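Aeromonas extracellular serine protease (Aeromonas sobria, PDB 3WQB) cleaves peptide bonds after paired basic residues, one of them lysine, as a secreted calcium-binding serine protease of the furin subfamily and a probable virulence factor. Local coordinates at residues Asn29-Gln34 against Asn314-Asn319; Trp60-Thr65 against Lys421-Ala426; Asp197-Gln202 against Ala210-Ala215; Arg391-Leu396 against Thr552-Gly557. The protein carries 1 engineered substitution. All blocks are in the same frame, centred on the assembly; numbering follows the deposited sequence.

Interaction 1 (Asn29-Gln34 against Asn314-Asn319); sequences NPLQDQ and NRLHGN. With CA (calcium ion), chain C.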
loop_
_atom_site.group_PDB
_atom_site.type_symbol
_atom_site.label_atom_id
_atom_site.label_comp_id
_atom_site.label_asym_id
_atom_site.label_seq_id
_atom_site.Cartn_x
_atom_site.Cartn_y
_atom_site.Cartn_z
ATOM N N ASN A 29 25.863 -0.064 -17.743
ATOM C CA ASN A 29 24.524 -0.349 -18.248
ATOM C C ASN A 29 24.093 0.799 -19.148
ATOM O O ASN A 29 24.021 1.938 -18.696
ATOM C CB ASN A 29 23.549 -0.523 -17.084
ATOM C CG ASN A 29 24.028 -1.552 -16.085
ATOM O OD1 ASN A 29 23.774 -2.745 -16.245
ATOM N ND2 ASN A 29 24.732 -1.098 -15.044
ATOM N N PRO A 30 23.829 0.518 -20.436
ATOM C CA PRO A 30 23.611 1.620 -21.375
ATOM C C PRO A 30 22.444 2.555 -21.058
ATOM O O PRO A 30 22.461 3.707 -21.476
ATOM C CB PRO A 30 23.411 0.906 -22.721
ATOM C CG PRO A 30 24.170 -0.377 -22.560
ATOM C CD PRO A 30 23.898 -0.779 -21.127
ATOM N N LEU A 31 21.453 2.083 -20.302
ATOM C CA LEU A 31 20.288 2.915 -20.006
ATOM C C LEU A 31 20.329 3.586 -18.636
ATOM O O LEU A 31 19.397 4.323 -18.277
ATOM C CB LEU A 31 18.989 2.109 -20.146
ATOM C CG LEU A 31 18.757 1.386 -21.472
ATOM C CD1 LEU A 31 17.483 0.567 -21.358
ATOM C CD2 LEU A 31 18.664 2.363 -22.634
ATOM N N GLN A 32 21.389 3.358 -17.863
ATOM C CA GLN A 32 21.382 3.843 -16.475
ATOM C C GLN A 32 21.346 5.360 -16.344
ATOM O O GLN A 32 20.820 5.884 -15.364
ATOM C CB GLN A 32 22.509 3.228 -15.644
ATOM C CG GLN A 32 23.918 3.722 -15.946
ATOM C CD GLN A 32 24.931 3.027 -15.071
ATOM O OE1 GLN A 32 25.086 1.809 -15.138
ATOM N NE2 GLN A 32 25.612 3.791 -14.224
ATOM N N ASP A 33 21.883 6.068 -17.329
ATOM C CA ASP A 33 21.829 7.528 -17.292
ATOM C C ASP A 33 20.436 8.086 -17.566
ATOM O O ASP A 33 20.212 9.281 -17.402
ATOM C CB ASP A 33 22.885 8.157 -18.213
ATOM C CG ASP A 33 24.297 7.962 -17.691
ATOM O OD1 ASP A 33 24.503 8.039 -16.458
ATOM O OD2 ASP A 33 25.206 7.733 -18.517
ATOM N N GLN A 34 19.506 7.214 -17.967
ATOM C CA GLN A 34 18.107 7.608 -18.120
ATOM C C GLN A 34 17.203 7.098 -16.995
ATOM O O GLN A 34 15.981 7.282 -17.036
ATOM C CB GLN A 34 17.586 7.240 -19.515
ATOM C CG GLN A 34 18.143 8.159 -20.599
ATOM C CD GLN A 34 17.458 9.505 -20.655
ATOM O OE1 GLN A 34 17.050 10.057 -19.632
ATOM N NE2 GLN A 34 17.308 10.037 -21.858
ATOM N N ASN A 314 7.114 7.377 -25.552
ATOM C CA ASN A 314 8.426 7.215 -24.943
ATOM C C ASN A 314 9.438 6.743 -25.989
ATOM O O ASN A 314 9.195 5.751 -26.677
ATOM C CB ASN A 314 8.375 6.261 -23.760
ATOM C CG ASN A 314 9.688 6.206 -23.036
ATOM O OD1 ASN A 314 10.618 5.517 -23.466
ATOM N ND2 ASN A 314 9.805 6.979 -21.960
ATOM N N ARG A 315 10.556 7.457 -26.114
ATOM C CA ARG A 315 11.487 7.183 -27.219
ATOM C C ARG A 315 12.234 5.853 -27.128
ATOM O O ARG A 315 12.794 5.387 -28.126
ATOM C CB ARG A 315 12.489 8.328 -27.404
ATOM C CG ARG A 315 11.850 9.687 -27.664
ATOM C CD ARG A 315 12.897 10.750 -28.034
ATOM N NE ARG A 315 14.025 10.776 -27.096
ATOM C CZ ARG A 315 14.031 11.408 -25.921
ATOM N NH1 ARG A 315 12.978 12.110 -25.522
ATOM N NH2 ARG A 315 15.102 11.347 -25.142
ATOM N N LEU A 316 12.251 5.234 -25.949
ATOM C CA LEU A 316 12.915 3.951 -25.798
ATOM C C LEU A 316 12.149 2.828 -26.493
ATOM O O LEU A 316 12.733 1.809 -26.853
ATOM C CB LEU A 316 13.108 3.633 -24.311
ATOM C CG LEU A 316 13.770 2.307 -23.912
ATOM C CD1 LEU A 316 15.181 2.225 -24.462
ATOM C CD2 LEU A 316 13.772 2.147 -22.406
ATOM N N HIS A 317 10.844 3.009 -26.663
ATOM C CA HIS A 317 9.983 1.939 -27.176
ATOM C C HIS A 317 10.088 1.789 -28.684
ATOM O O HIS A 317 10.201 2.776 -29.400
ATOM C CB HIS A 317 8.532 2.199 -26.771
ATOM C CG HIS A 317 8.274 2.039 -25.299
ATOM N ND1 HIS A 317 7.177 1.360 -24.822
ATOM C CD2 HIS A 317 8.953 2.477 -24.208
ATOM C CE1 HIS A 317 7.190 1.379 -23.499
ATOM N NE2 HIS A 317 8.256 2.052 -23.102
ATOM N N GLY A 318 10.062 0.542 -29.151
ATOM C CA GLY A 318 10.153 0.243 -30.587
ATOM C C GLY A 318 11.322 0.947 -31.242
ATOM O O GLY A 318 11.197 1.499 -32.347
ATOM N N ASN A 319 12.455 0.920 -30.547
ATOM C CA ASN A 319 13.660 1.635 -30.938
ATOM C C ASN A 319 14.779 0.637 -31.194
ATOM O O ASN A 319 15.374 0.106 -30.257
ATOM C CB ASN A 319 14.043 2.630 -29.834
ATOM C CG ASN A 319 15.190 3.536 -30.230
ATOM O OD1 ASN A 319 16.146 3.108 -30.879
ATOM N ND2 ASN A 319 15.116 4.792 -29.813
HETATM CA CA CA C . 21.961 -4.252 -16.662
HETATM O O HOH W 1 18.142 9.828 -24.884
#
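Leu31 and Leu316 meet from two type I beta turns, Asn29 to Gln32 and Asn314 to His317, whose backbones stay well apart, with 9.4 Å between the CA atoms of the two leucines. The leucines reach toward each other tip to tip, and the closest pair is Leu31 CD2 and Leu316 CD1 at 3.9 Å. Leu316 CG lies anti to its own nitrogen (chi1 179°), which aims both methyls at Leu31. Tyr328 touches both leucines. The turn that presents Leu31 belongs to a calcium site of the subtilisin domain: Asn29 OD1 binds the calcium ion at 2.4 Å, and Asp87, Val126, Asn128, Ile130 and Thr132 supply further ligands. Asn29 ND2 donates to Gln32 OE1 at 2.9 Å, in the plane of its amide, so the metal, this bond and a second one from Asn29 ND2 to Asp127 OD1 together fix the amide's rotation. Across the contact an Asx turn, with Leu316 N donating to Asn314 OD1, shapes the loop. Farther from the leucines, a water links Gln34 NE2, at 3.1 Å, and Arg315 NH2, which holds it weakly. Stronger partners are Gly45 N for Gln34 OE1, and Ser47 O and Asp44 for the Arg315 guanidinium.

Interaction 2 (Trp60-Thr65 against Lys421-Ala426); sequences WWAHRT and KALELA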
loop_
_atom_site.group_PDB
_atom_site.type_symbol
_atom_site.label_atom_id
_atom_site.label_comp_id
_atom_site.label_asym_id
_atom_site.label_seq_id
_atom_site.Cartn_x
_atom_site.Cartn_y
_atom_site.Cartn_z
ATOM N N TRP A 60 23.808 7.423 -4.741
ATOM C CA TRP A 60 25.080 7.372 -5.468
ATOM C C TRP A 60 26.277 6.938 -4.602
ATOM O O TRP A 60 27.177 6.260 -5.087
ATOM C CB TRP A 60 25.347 8.702 -6.170
ATOM C CG TRP A 60 25.515 9.875 -5.254
ATOM C CD1 TRP A 60 24.557 10.774 -4.883
ATOM C CD2 TRP A 60 26.728 10.287 -4.607
ATOM N NE1 TRP A 60 25.095 11.719 -4.039
ATOM C CE2 TRP A 60 26.425 11.441 -3.852
ATOM C CE3 TRP A 60 28.039 9.783 -4.583
ATOM C CZ2 TRP A 60 27.388 12.110 -3.091
ATOM C CZ3 TRP A 60 28.996 10.447 -3.817
ATOM C CH2 TRP A 60 28.662 11.593 -3.080
ATOM N N TRP A 61 26.285 7.326 -3.330
ATOM C CA TRP A 61 27.389 6.993 -2.443
ATOM C C TRP A 61 27.339 5.527 -2.054
ATOM O O TRP A 61 28.378 4.889 -1.937
ATOM C CB TRP A 61 27.405 7.927 -1.234
ATOM C CG TRP A 61 28.545 7.734 -0.274
ATOM C CD1 TRP A 61 29.737 8.412 -0.256
ATOM C CD2 TRP A 61 28.579 6.834 0.841
ATOM N NE1 TRP A 61 30.510 7.975 0.798
ATOM C CE2 TRP A 61 29.822 7.013 1.490
ATOM C CE3 TRP A 61 27.678 5.886 1.352
ATOM C CZ2 TRP A 61 30.194 6.271 2.619
ATOM C CZ3 TRP A 61 28.042 5.154 2.480
ATOM C CH2 TRP A 61 29.288 5.357 3.103
ATOM N N ALA A 62 26.137 4.975 -1.875
ATOM C CA ALA A 62 26.015 3.526 -1.732
ATOM C C ALA A 62 26.642 2.809 -2.934
ATOM O O ALA A 62 27.478 1.918 -2.774
ATOM C CB ALA A 62 24.569 3.115 -1.548
ATOM N N HIS A 63 26.269 3.227 -4.136
ATOM C CA HIS A 63 26.800 2.598 -5.331
ATOM C C HIS A 63 28.312 2.768 -5.466
ATOM O O HIS A 63 28.995 1.819 -5.831
ATOM C CB HIS A 63 26.060 3.093 -6.574
ATOM C CG HIS A 63 24.732 2.431 -6.775
ATOM N ND1 HIS A 63 24.181 2.239 -8.023
ATOM C CD2 HIS A 63 23.855 1.896 -5.890
ATOM C CE1 HIS A 63 23.017 1.627 -7.899
ATOM N NE2 HIS A 63 22.794 1.410 -6.615
ATOM N N ARG A 64 28.835 3.955 -5.145
ATOM C CA ARG A 64 30.269 4.202 -5.252
ATOM C C ARG A 64 31.072 3.504 -4.159
ATOM O O ARG A 64 32.282 3.391 -4.285
ATOM C CB ARG A 64 30.580 5.705 -5.245
ATOM C CG ARG A 64 30.128 6.444 -6.494
ATOM C CD ARG A 64 30.717 7.839 -6.569
ATOM N NE ARG A 64 32.133 7.794 -6.933
ATOM C CZ ARG A 64 32.953 8.842 -6.952
ATOM N NH1 ARG A 64 32.518 10.053 -6.631
ATOM N NH2 ARG A 64 34.224 8.670 -7.297
ATOM N N THR A 65 30.425 3.051 -3.088
ATOM C CA THR A 65 31.142 2.318 -2.032
ATOM C C THR A 65 30.813 0.823 -2.001
ATOM O O THR A 65 31.179 0.123 -1.056
ATOM C CB THR A 65 30.908 2.922 -0.620
ATOM O OG1 THR A 65 29.517 2.848 -0.288
ATOM C CG2 THR A 65 31.394 4.381 -0.530
ATOM N N LYS A 421 22.201 9.362 3.176
ATOM C CA LYS A 421 22.077 9.891 4.534
ATOM C C LYS A 421 21.645 8.798 5.511
ATOM O O LYS A 421 22.128 8.750 6.643
ATOM C CB LYS A 421 21.129 11.088 4.583
ATOM C CG LYS A 421 21.137 11.834 5.911
ATOM C CD LYS A 421 20.304 13.100 5.837
ATOM C CE LYS A 421 20.223 13.749 7.209
ATOM N NZ LYS A 421 19.475 15.028 7.158
ATOM N N ALA A 422 20.771 7.894 5.066
ATOM C CA ALA A 422 20.401 6.754 5.896
ATOM C C ALA A 422 21.633 5.933 6.256
ATOM O O ALA A 422 21.784 5.497 7.395
ATOM C CB ALA A 422 19.341 5.892 5.199
ATOM N N LEU A 423 22.521 5.735 5.281
ATOM C CA LEU A 423 23.772 5.011 5.530
ATOM C C LEU A 423 24.722 5.756 6.461
ATOM O O LEU A 423 25.402 5.132 7.267
ATOM C CB LEU A 423 24.479 4.673 4.220
ATOM C CG LEU A 423 23.811 3.582 3.385
ATOM C CD1 LEU A 423 24.375 3.601 1.974
ATOM C CD2 LEU A 423 24.002 2.224 4.029
ATOM N N GLU A 424 24.774 7.077 6.345
ATOM C CA GLU A 424 25.551 7.893 7.278
ATOM C C GLU A 424 25.047 7.713 8.708
ATOM O O GLU A 424 25.828 7.534 9.637
ATOM C CB GLU A 424 25.480 9.365 6.877
ATOM C CG GLU A 424 26.351 10.286 7.704
ATOM C CD GLU A 424 26.305 11.702 7.189
ATOM O OE1 GLU A 424 25.337 12.418 7.509
ATOM O OE2 GLU A 424 27.229 12.094 6.448
ATOM N N LEU A 425 23.733 7.731 8.882
ATOM C CA LEU A 425 23.162 7.578 10.211
ATOM C C LEU A 425 23.347 6.152 10.721
ATOM O O LEU A 425 23.561 5.936 11.914
ATOM C CB LEU A 425 21.680 7.964 10.220
ATOM C CG LEU A 425 21.279 9.424 9.975
ATOM C CD1 LEU A 425 19.781 9.597 10.149
ATOM C CD2 LEU A 425 22.031 10.365 10.905
ATOM N N ALA A 426 23.290 5.182 9.810
ATOM C CA ALA A 426 23.380 3.769 10.186
ATOM C C ALA A 426 24.701 3.407 10.849
ATOM O O ALA A 426 24.736 2.547 11.726
ATOM C CB ALA A 426 23.127 2.874 8.978
#
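Leu423 carries this contact from the helix 419-426, meeting Trp61 and Ala62 on the short helix 60-64. Its CB points toward the other helix and lies 4.0 Å from Trp61 CZ3, on the six-membered part of the indole; the approach is oblique to the ring. With CG anti to the carbonyl carbon (chi1 -72°), the branch carries CD1 to the methyl of Ala62. At the tip, CD1 enters the angle between Trp61 and Ala62: it touches Ala62 CB at 3.6 Å, the closest approach between the segments, and also lies 4.0 Å from Trp61 CZ3 and 4.1 Å from Trp61 CE3. Within the same segment as the indole, Thr65 CG2 sits 3.7 Å above the ring plane, over the ring centre. Thr65 in turn is anchored by its hydroxyl, as OG1 donates to Trp61 O at 2.9 Å. The pairing across the helices is wholly apolar, but a polar tie lies close by: Asn420 OD1 accepts from Trp61 N and, weakly, from Ala62 N. The contact brings helix 60-64 against helix 419-426, more than 350 residues later in the chain; there Leu423 also packs on Leu349 and Ala352 of helix 335-352, and the neighbouring Ala422, Leu425 and Ala426 lean on helix 358-368.

Interaction 3 (Asp197-Gln202 against Ala210-Ala215); sequences DRLFEQ and AAYIKA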
loop_
_atom_site.group_PDB
_atom_site.type_symbol
_atom_site.label_atom_id
_atom_site.label_comp_id
_atom_site.label_asym_id
_atom_site.label_seq_id
_atom_site.Cartn_x
_atom_site.Cartn_y
_atom_site.Cartn_z
ATOM N N ASP A 197 -1.899 -10.649 8.782
ATOM C CA ASP A 197 -1.279 -9.750 9.755
ATOM C C ASP A 197 -0.395 -10.518 10.732
ATOM O O ASP A 197 0.704 -10.065 11.051
ATOM C CB ASP A 197 -2.326 -8.949 10.525
ATOM C CG ASP A 197 -2.910 -7.797 9.714
ATOM O OD1 ASP A 197 -2.523 -7.594 8.538
ATOM O OD2 ASP A 197 -3.767 -7.080 10.273
ATOM N N ARG A 198 -0.858 -11.687 11.173
ATOM C CA ARG A 198 -0.078 -12.500 12.107
ATOM C C ARG A 198 1.198 -13.002 11.442
ATOM O O ARG A 198 2.269 -13.026 12.066
ATOM C CB ARG A 198 -0.922 -13.656 12.643
ATOM C CG ARG A 198 -2.006 -13.203 13.608
ATOM C CD ARG A 198 -3.007 -14.301 13.884
ATOM N NE ARG A 198 -4.136 -13.810 14.666
ATOM C CZ ARG A 198 -5.130 -14.576 15.104
ATOM N NH1 ARG A 198 -5.140 -15.876 14.840
ATOM N NH2 ARG A 198 -6.117 -14.037 15.805
ATOM N N LEU A 199 1.089 -13.400 10.176
ATOM C CA LEU A 199 2.264 -13.823 9.426
ATOM C C LEU A 199 3.265 -12.674 9.289
ATOM O O LEU A 199 4.471 -12.853 9.487
ATOM C CB LEU A 199 1.861 -14.331 8.039
ATOM C CG LEU A 199 2.998 -14.688 7.083
ATOM C CD1 LEU A 199 3.835 -15.844 7.626
ATOM C CD2 LEU A 199 2.454 -14.993 5.693
ATOM N N PHE A 200 2.764 -11.496 8.922
ATOM C CA PHE A 200 3.641 -10.349 8.712
ATOM C C PHE A 200 4.336 -9.983 10.023
ATOM O O PHE A 200 5.503 -9.590 10.015
ATOM C CB PHE A 200 2.868 -9.127 8.199
ATOM C CG PHE A 200 2.438 -9.171 6.737
ATOM C CD1 PHE A 200 2.131 -10.359 6.059
ATOM C CD2 PHE A 200 2.270 -7.968 6.062
ATOM C CE1 PHE A 200 1.702 -10.312 4.723
ATOM C CE2 PHE A 200 1.832 -7.922 4.746
ATOM C CZ PHE A 200 1.528 -9.087 4.076
ATOM N N GLU A 201 3.613 -10.085 11.141
ATOM C CA GLU A 201 4.204 -9.804 12.452
ATOM C C GLU A 201 5.355 -10.763 12.731
ATOM O O GLU A 201 6.446 -10.338 13.123
ATOM C CB GLU A 201 3.144 -9.890 13.551
ATOM C CG GLU A 201 3.732 -9.744 14.954
ATOM C CD GLU A 201 2.699 -9.624 16.055
ATOM O OE1 GLU A 201 1.482 -9.626 15.773
ATOM O OE2 GLU A 201 3.120 -9.535 17.224
ATOM N N GLN A 202 5.120 -12.053 12.511
ATOM C CA GLN A 202 6.156 -13.046 12.788
ATOM C C GLN A 202 7.379 -12.850 11.897
ATOM O O GLN A 202 8.517 -12.987 12.335
ATOM C CB GLN A 202 5.587 -14.447 12.634
ATOM C CG GLN A 202 4.642 -14.803 13.748
ATOM C CD GLN A 202 5.229 -14.510 15.140
ATOM O OE1 GLN A 202 6.381 -14.864 15.438
ATOM N NE2 GLN A 202 4.428 -13.880 16.004
ATOM N N ALA A 210 12.004 -9.406 8.179
ATOM C CA ALA A 210 11.568 -9.015 6.838
ATOM C C ALA A 210 10.762 -7.727 6.838
ATOM O O ALA A 210 9.882 -7.528 7.674
ATOM C CB ALA A 210 10.769 -10.135 6.213
ATOM N N ALA A 211 11.092 -6.866 5.890
ATOM C CA ALA A 211 10.370 -5.622 5.665
ATOM C C ALA A 211 9.317 -5.777 4.575
ATOM O O ALA A 211 9.652 -6.068 3.419
ATOM C CB ALA A 211 11.347 -4.533 5.280
ATOM N N TYR A 212 8.053 -5.635 4.961
ATOM C CA TYR A 212 6.944 -5.569 4.003
ATOM C C TYR A 212 6.806 -4.144 3.499
ATOM O O TYR A 212 6.716 -3.221 4.306
ATOM C CB TYR A 212 5.636 -6.050 4.661
ATOM C CG TYR A 212 5.675 -7.523 4.965
ATOM C CD1 TYR A 212 6.265 -7.999 6.144
ATOM C CD2 TYR A 212 5.146 -8.448 4.068
ATOM C CE1 TYR A 212 6.333 -9.364 6.410
ATOM C CE2 TYR A 212 5.211 -9.812 4.319
ATOM C CZ TYR A 212 5.805 -10.265 5.498
ATOM O OH TYR A 212 5.860 -11.608 5.768
ATOM N N ILE A 213 6.826 -3.979 2.174
ATOM C CA ILE A 213 6.711 -2.675 1.516
ATOM C C ILE A 213 5.437 -2.683 0.687
ATOM O O ILE A 213 5.134 -3.689 0.027
ATOM C CB ILE A 213 7.937 -2.397 0.606
ATOM C CG1 ILE A 213 9.252 -2.865 1.273
ATOM C CG2 ILE A 213 7.967 -0.938 0.171
ATOM C CD1 ILE A 213 9.639 -2.135 2.555
ATOM N N LYS A 214 4.691 -1.580 0.719
ATOM C CA LYS A 214 3.321 -1.587 0.249
ATOM C C LYS A 214 2.949 -0.304 -0.497
ATOM O O LYS A 214 3.157 0.800 0.010
ATOM C CB LYS A 214 2.397 -1.782 1.457
ATOM C CG LYS A 214 0.904 -1.850 1.152
ATOM C CD LYS A 214 0.552 -3.048 0.267
ATOM C CE LYS A 214 -0.934 -3.326 0.288
ATOM N NZ LYS A 214 -1.718 -2.219 -0.351
ATOM N N ALA A 215 2.399 -0.452 -1.705
ATOM C CA ALA A 215 1.948 0.693 -2.497
ATOM C C ALA A 215 0.764 1.390 -1.835
ATOM O O ALA A 215 -0.189 0.732 -1.406
ATOM C CB ALA A 215 1.565 0.230 -3.884
#
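Phe200 and Tyr212 lay their rings flat on one another, in a face-to-face stack with centroids 3.8 Å apart and planes only 9° from parallel. The overlap is deep: Tyr212 CE2 lies 3.4 Å above the Phe200 plane over the ring centre, and Phe200 CG likewise lies 3.6 Å above the centre of the Tyr212 ring. The closest carbons are Phe200 CE2 and Tyr212 CD2, at 3.4 Å. Beyond the stacked rings, Phe200 CB adds a CH-pi contact to the same tyrosine face, 4.1 Å from the centroid. Both side chains put CG anti to the carbonyl carbon, with chi1 -75° for Phe200 and -68° for Tyr212, torsions that bring the two rings together; the tyrosine reaches from its strand toward the helix, its OH ending 4.4 Å from Leu199 CG. Helix 191-205 and strand 211-215 are the second and third elements of the beta-alpha-beta unit that begins with strand 173-179, within the parallel sheet of the subtilisin-like domain, and the stack packs this helix against the sheet. Phe174 of the first strand also stacks with Tyr212. The contact itself is aromatic and apolar, while the phenol hydroxyl is bonded to Leu162 O; this bond satisfies the hydroxyl and would restrain where the ring's far end lies, while the stacked rings would limit its rotation.

Interaction 4 (Arg391-Leu396 against Thr552-Gly557); sequences RDVKGL and TDVANG. With CA (calcium ion), chain D.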
loop_
_atom_site.group_PDB
_atom_site.type_symbol
_atom_site.label_atom_id
_atom_site.label_comp_id
_atom_site.label_asym_id
_atom_site.label_seq_id
_atom_site.Cartn_x
_atom_site.Cartn_y
_atom_site.Cartn_z
ATOM N N ARG A 391 -17.116 28.166 8.418
ATOM C CA ARG A 391 -15.915 27.494 8.892
ATOM C C ARG A 391 -14.956 27.193 7.754
ATOM O O ARG A 391 -15.376 26.913 6.637
ATOM C CB ARG A 391 -16.269 26.192 9.612
ATOM C CG ARG A 391 -17.149 26.357 10.848
ATOM C CD ARG A 391 -17.102 25.114 11.715
ATOM N NE ARG A 391 -15.880 25.060 12.515
ATOM C CZ ARG A 391 -15.243 23.942 12.861
ATOM N NH1 ARG A 391 -15.686 22.755 12.463
ATOM N NH2 ARG A 391 -14.140 24.014 13.591
ATOM N N ASP A 392 -13.667 27.280 8.058
ATOM C CA ASP A 392 -12.605 26.868 7.155
ATOM C C ASP A 392 -11.735 25.907 7.935
ATOM O O ASP A 392 -10.990 26.313 8.833
ATOM C CB ASP A 392 -11.776 28.075 6.716
ATOM C CG ASP A 392 -12.626 29.213 6.205
ATOM O OD1 ASP A 392 -13.476 28.972 5.324
ATOM O OD2 ASP A 392 -12.437 30.350 6.686
ATOM N N VAL A 393 -11.850 24.624 7.615
ATOM C CA VAL A 393 -11.124 23.608 8.377
ATOM C C VAL A 393 -10.123 22.868 7.515
ATOM O O VAL A 393 -10.339 22.674 6.328
ATOM C CB VAL A 393 -12.074 22.601 9.075
ATOM C CG1 VAL A 393 -13.012 23.332 10.047
ATOM C CG2 VAL A 393 -12.854 21.779 8.068
ATOM N N LYS A 394 -9.016 22.466 8.125
ATOM C CA LYS A 394 -7.983 21.719 7.428
ATOM C C LYS A 394 -8.484 20.304 7.109
ATOM O O LYS A 394 -8.898 19.568 8.010
ATOM C CB LYS A 394 -6.725 21.694 8.290
ATOM C CG LYS A 394 -5.509 21.052 7.664
ATOM C CD LYS A 394 -4.242 21.474 8.405
ATOM C CE LYS A 394 -4.274 21.072 9.869
ATOM N NZ LYS A 394 -3.153 21.694 10.615
ATOM N N GLY A 395 -8.465 19.959 5.821
ATOM C CA GLY A 395 -8.882 18.639 5.333
ATOM C C GLY A 395 -7.699 17.725 5.052
ATOM O O GLY A 395 -7.836 16.494 5.060
ATOM N N LEU A 396 -6.546 18.336 4.772
ATOM C CA LEU A 396 -5.283 17.615 4.584
ATOM C C LEU A 396 -4.147 18.555 4.937
ATOM O O LEU A 396 -4.119 19.684 4.498
ATOM C CB LEU A 396 -5.118 17.115 3.147
ATOM C CG LEU A 396 -3.937 16.161 2.909
ATOM C CD1 LEU A 396 -4.261 14.774 3.422
ATOM C CD2 LEU A 396 -3.551 16.111 1.432
ATOM N N THR A 552 -16.036 15.168 12.329
ATOM C CA THR A 552 -16.901 16.281 11.928
ATOM C C THR A 552 -17.509 16.005 10.564
ATOM O O THR A 552 -16.824 15.531 9.662
ATOM C CB THR A 552 -16.110 17.607 11.822
ATOM O OG1 THR A 552 -15.288 17.786 12.982
ATOM C CG2 THR A 552 -17.063 18.785 11.730
ATOM N N ASP A 553 -18.799 16.303 10.422
ATOM C CA ASP A 553 -19.454 16.337 9.120
ATOM C C ASP A 553 -19.237 17.741 8.553
ATOM O O ASP A 553 -19.683 18.727 9.136
ATOM C CB ASP A 553 -20.947 15.989 9.300
ATOM C CG ASP A 553 -21.767 16.110 8.010
ATOM O OD1 ASP A 553 -21.445 16.916 7.107
ATOM O OD2 ASP A 553 -22.780 15.394 7.903
ATOM N N VAL A 554 -18.516 17.824 7.438
ATOM C CA VAL A 554 -18.044 19.108 6.921
ATOM C C VAL A 554 -18.671 19.505 5.583
ATOM O O VAL A 554 -18.081 20.288 4.833
ATOM C CB VAL A 554 -16.481 19.154 6.804
ATOM C CG1 VAL A 554 -15.821 18.958 8.171
ATOM C CG2 VAL A 554 -15.966 18.136 5.779
ATOM N N ALA A 555 -19.840 18.954 5.270
ATOM C CA ALA A 555 -20.491 19.291 3.997
ATOM C C ALA A 555 -21.980 19.027 3.997
ATOM O O ALA A 555 -22.433 17.983 4.470
ATOM C CB ALA A 555 -19.841 18.522 2.851
ATOM N N ASN A 556 -22.737 19.962 3.424
ATOM C CA ASN A 556 -24.150 19.714 3.155
ATOM C C ASN A 556 -24.532 19.906 1.688
ATOM O O ASN A 556 -25.686 19.694 1.309
ATOM C CB ASN A 556 -25.064 20.533 4.083
ATOM C CG ASN A 556 -24.852 22.032 3.966
ATOM O OD1 ASN A 556 -24.026 22.512 3.193
ATOM N ND2 ASN A 556 -25.602 22.780 4.763
ATOM N N GLY A 557 -23.563 20.284 0.861
ATOM C CA GLY A 557 -23.823 20.464 -0.567
ATOM C C GLY A 557 -23.851 19.128 -1.284
ATOM O O GLY A 557 -23.205 18.167 -0.846
HETATM CA CA CA D . -23.481 16.305 5.699
HETATM O O HOH W 2 -14.125 20.374 12.694
#
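The guanidinium of Arg391 faces Thr552 with its edge: Thr552 CG2 lies near its plane, 4.3 Å from Arg391 NH1. One face of the group is covered from its own strand by Val393 CG1, 3.5 Å above the plane and over its centre. Also at the edge and in plane is a water that accepts from Arg391 NH1 at 2.9 Å and is hydrogen-bonded to Thr552 OG1, likewise at 2.9 Å. Arg391 NH1 has a further partner in Tyr383 OH on the adjoining strand 379-384. Next along the chains, Val393 CG2 meets Val554 CG1 at 4.1 Å, the two side chains crossing obliquely; Val381 and Tyr383 of strand 379-384 also touch Val554. Strand 390-396 belongs to the subtilisin domain and segment 552-557 to the P-domain, so these pairs lie at the junction between the two domains that characterise furin-like proteases. Within the P-domain segment, Asp553 grips a calcium ion with both carboxylate oxygens, each at 2.5 Å, and Ala555 O binds it at 2.3 Å. An Asx turn ties the two ligands together, Ala555 N donating to Asp553 OD1 in a nearly straight bond of 173°. Asp454, Asp488, Asn578 and Asn579 complete the protein ligands. Val554 thus sits between two calcium ligands, and the metal would restrain the backbone that presents Val554 CG1 to Val393; between these two segments the contact rests on apolar packing and one bridging water.

Overall arrangement
Interactions 1 to 3 belong to the subtilisin-like part of the chain, whereas interaction 4 joins it to the P-domain. Interactions 1 and 2 come nearest each other, about 7 Å between nearest atoms, and their segments alternate along the chain. Interaction 3 is nested inside the loops closed by both, its centre about 34 Å from that of interaction 1 and about 25 Å from that of interaction 2. Interaction 4 lies across the chain's centre from interactions 1 and 2, with centres about 47 Å and 44 Å away. Calcium is bound directly at interactions 1 and 4, and the Leu316 side chain of interaction 1 lies about 10 Å from a second ion, in the site holding Asn306. The predicted charge relay of Asp78, His115 and position 336, an engineered alanine here, belongs to none of the four.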